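Local structure of Exo-arabinanase (Penicillium chrysogenum, 3A72) at residues E66-H71 with M126-V131. The protein hydrolyses arabinan as an exo-acting glycoside hydrolase, probably releasing arabinobiose from chain ends. Numbering follows the deposited sequence.
Sequences EISRVH and MTWDFV
Ser68 and Val70 of the edge strand 65-70 receive the indole of Trp128 in a side-chain contact at the surface between two consecutive four-stranded sheets. Where they touch, residues 67-70 and 126-128 run in nearly the same direction, but their backbones exchange no direct hydrogen bond. Trp128 NE1 donates to Ser68 OG over 3.1 Å, almost straight (170°) and in the plane of the ring. With OG between the backbone N and the carbonyl carbon (chi1 66°), the hydroxyl of Ser68 is aimed across at the turn, where it accepts from the indole and donates to Gly125 O. Val70 meets the indole differently: CG2 sits over one face, 3.5 Å from the centroid of the five-membered ring and 10° off its normal, a CH-pi contact. The bond at the edge fixes where NE1 points, while Tyr119 and Leu102, from the inner strands of the second sheet, touch both Val70 and Trp128.

The sheets are adjoining blades of a six-bladed beta-propeller of the sialidase type. Segment 126-131 carries the end of an Asp box, the Ser-X-Asp-X-Gly-X-Thr-Trp turn before a blade's outer strand; here Asp123 accepts a hydrogen bond from Thr127 OG1, and Trp128 is the box's closing aromatic.

Farther out, a water donates to Ile67 O at 2.8 Å and to Met126 O at 2.7 Å, bridging the carbonyls. Met126, folded back by bends at chi2 and chi3, brings SD to 4.0 Å from Ile67 CD1. A classic beta bulge sets Ile67 and Ser68 together opposite Ile54 on strand 52-57, and beside it a salt bridge joins Arg69 to Glu66, NH2 meeting OE1 on its syn side at 3.0 Å and NE approaching OE2 from above the carboxylate plane at 2.8 Å.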
loop_
_atom_site.group_PDB
_atom_site.type_symbol
_atom_site.label_atom_id
_atom_site.label_comp_id
_atom_site.label_asym_id
_atom_site.label_seq_id
_atom_site.Cartn_x
_atom_site.Cartn_y
_atom_site.Cartn_z
ATOM N N GLU A 66 -4.797 -14.106 14.960
ATOM C CA GLU A 66 -4.189 -12.879 15.486
ATOM C C GLU A 66 -2.979 -13.218 16.340
ATOM O O GLU A 66 -3.061 -14.085 17.238
ATOM C CB GLU A 66 -5.263 -12.124 16.297
ATOM C CG GLU A 66 -4.756 -10.715 16.709
ATOM C CD GLU A 66 -5.834 -9.818 17.262
ATOM O OE1 GLU A 66 -6.623 -10.299 18.048
ATOM O OE2 GLU A 66 -5.966 -8.614 16.968
ATOM N N ILE A 67 -1.876 -12.524 16.102
ATOM C CA ILE A 67 -0.678 -12.709 16.889
ATOM C C ILE A 67 -0.288 -11.503 17.736
ATOM O O ILE A 67 0.376 -11.673 18.746
ATOM C CB ILE A 67 0.516 -13.173 16.043
ATOM C CG1 ILE A 67 0.969 -12.195 14.964
ATOM C CG2 ILE A 67 0.213 -14.527 15.409
ATOM C CD1 ILE A 67 2.368 -12.490 14.410
ATOM N N SER A 68 -0.684 -10.301 17.350
ATOM C CA SER A 68 -0.325 -9.074 18.103
ATOM C C SER A 68 -1.219 -7.951 17.580
ATOM O O SER A 68 -1.965 -8.099 16.603
ATOM C CB SER A 68 1.125 -8.731 17.963
ATOM O OG SER A 68 1.416 -8.377 16.603
ATOM N N ARG A 69 -1.102 -6.825 18.276
ATOM C CA ARG A 69 -1.715 -5.561 17.883
ATOM C C ARG A 69 -0.718 -4.433 18.046
ATOM O O ARG A 69 0.044 -4.440 19.035
ATOM C CB ARG A 69 -2.974 -5.285 18.745
ATOM C CG ARG A 69 -4.055 -6.307 18.553
ATOM C CD ARG A 69 -5.141 -6.134 19.615
ATOM N NE ARG A 69 -6.139 -7.138 19.390
ATOM C CZ ARG A 69 -7.252 -7.312 20.058
ATOM N NH1 ARG A 69 -7.530 -6.453 21.020
ATOM N NH2 ARG A 69 -8.072 -8.285 19.740
ATOM N N VAL A 70 -0.703 -3.508 17.099
ATOM C CA VAL A 70 0.168 -2.330 17.202
ATOM C C VAL A 70 -0.701 -1.195 17.726
ATOM O O VAL A 70 -1.634 -0.736 17.050
ATOM C CB VAL A 70 0.848 -1.988 15.892
ATOM C CG1 VAL A 70 1.957 -0.953 16.169
ATOM C CG2 VAL A 70 1.452 -3.251 15.221
ATOM N N HIS A 71 -0.397 -0.758 18.963
ATOM C CA HIS A 71 -1.135 0.306 19.613
ATOM C C HIS A 71 -0.367 1.631 19.513
ATOM O O HIS A 71 0.855 1.678 19.366
ATOM C CB HIS A 71 -1.328 -0.020 21.088
ATOM C CG HIS A 71 -2.118 -1.223 21.351
ATOM N ND1 HIS A 71 -3.473 -1.264 21.448
ATOM C CD2 HIS A 71 -1.695 -2.486 21.553
ATOM C CE1 HIS A 71 -3.849 -2.550 21.695
ATOM N NE2 HIS A 71 -2.806 -3.283 21.772
ATOM N N MET A 126 5.635 -10.355 16.941
ATOM C CA MET A 126 5.028 -10.634 18.234
ATOM C C MET A 126 4.943 -9.403 19.150
ATOM O O MET A 126 3.946 -9.237 19.863
ATOM C CB MET A 126 5.749 -11.778 18.926
ATOM C CG MET A 126 5.738 -13.083 18.121
ATOM S SD MET A 126 4.117 -13.740 17.780
ATOM C CE MET A 126 3.467 -13.942 19.392
ATOM N N THR A 127 5.997 -8.604 19.135
ATOM C CA THR A 127 6.066 -7.406 19.947
ATOM C C THR A 127 6.571 -6.243 19.123
ATOM O O THR A 127 7.280 -6.422 18.125
ATOM C CB THR A 127 6.916 -7.559 21.225
ATOM O OG1 THR A 127 8.268 -7.798 20.821
ATOM C CG2 THR A 127 6.395 -8.686 22.084
ATOM N N TRP A 128 6.230 -5.033 19.555
ATOM C CA TRP A 128 6.454 -3.801 18.768
ATOM C C TRP A 128 6.968 -2.707 19.679
ATOM O O TRP A 128 6.557 -2.584 20.849
ATOM C CB TRP A 128 5.130 -3.304 18.146
ATOM C CG TRP A 128 4.528 -4.315 17.235
ATOM C CD1 TRP A 128 3.628 -5.289 17.542
ATOM C CD2 TRP A 128 4.809 -4.458 15.863
ATOM N NE1 TRP A 128 3.374 -5.975 16.387
ATOM C CE2 TRP A 128 4.056 -5.518 15.338
ATOM C CE3 TRP A 128 5.634 -3.742 14.953
ATOM C CZ2 TRP A 128 4.125 -5.887 14.012
ATOM C CZ3 TRP A 128 5.691 -4.110 13.635
ATOM C CH2 TRP A 128 4.922 -5.180 13.151
ATOM N N ASP A 129 7.788 -1.843 19.093
ATOM C CA ASP A 129 8.253 -0.643 19.756
ATOM C C ASP A 129 8.199 0.536 18.770
ATOM O O ASP A 129 8.520 0.409 17.593
ATOM C CB ASP A 129 9.697 -0.761 20.225
ATOM C CG ASP A 129 9.745 -1.644 21.449
ATOM O OD1 ASP A 129 9.401 -1.170 22.569
ATOM O OD2 ASP A 129 10.099 -2.825 21.259
ATOM N N PHE A 130 7.829 1.687 19.298
ATOM C CA PHE A 130 7.865 2.944 18.517
ATOM C C PHE A 130 9.311 3.266 18.150
ATOM O O PHE A 130 10.182 3.195 19.015
ATOM C CB PHE A 130 7.239 4.073 19.329
ATOM C CG PHE A 130 7.421 5.449 18.701
ATOM C CD1 PHE A 130 6.693 5.831 17.629
ATOM C CD2 PHE A 130 8.336 6.333 19.223
ATOM C CE1 PHE A 130 6.895 7.048 17.045
ATOM C CE2 PHE A 130 8.539 7.569 18.646
ATOM C CZ PHE A 130 7.809 7.945 17.541
ATOM N N VAL A 131 9.528 3.689 16.913
ATOM C CA VAL A 131 10.835 4.132 16.445
ATOM C C VAL A 131 10.879 5.609 16.163
ATOM O O VAL A 131 11.762 6.312 16.715
ATOM C CB VAL A 131 11.295 3.319 15.195
ATOM C CG1 VAL A 131 12.678 3.781 14.809
ATOM C CG2 VAL A 131 11.283 1.820 15.450
HETATM O O HOH W 1 2.089 -10.937 20.792
#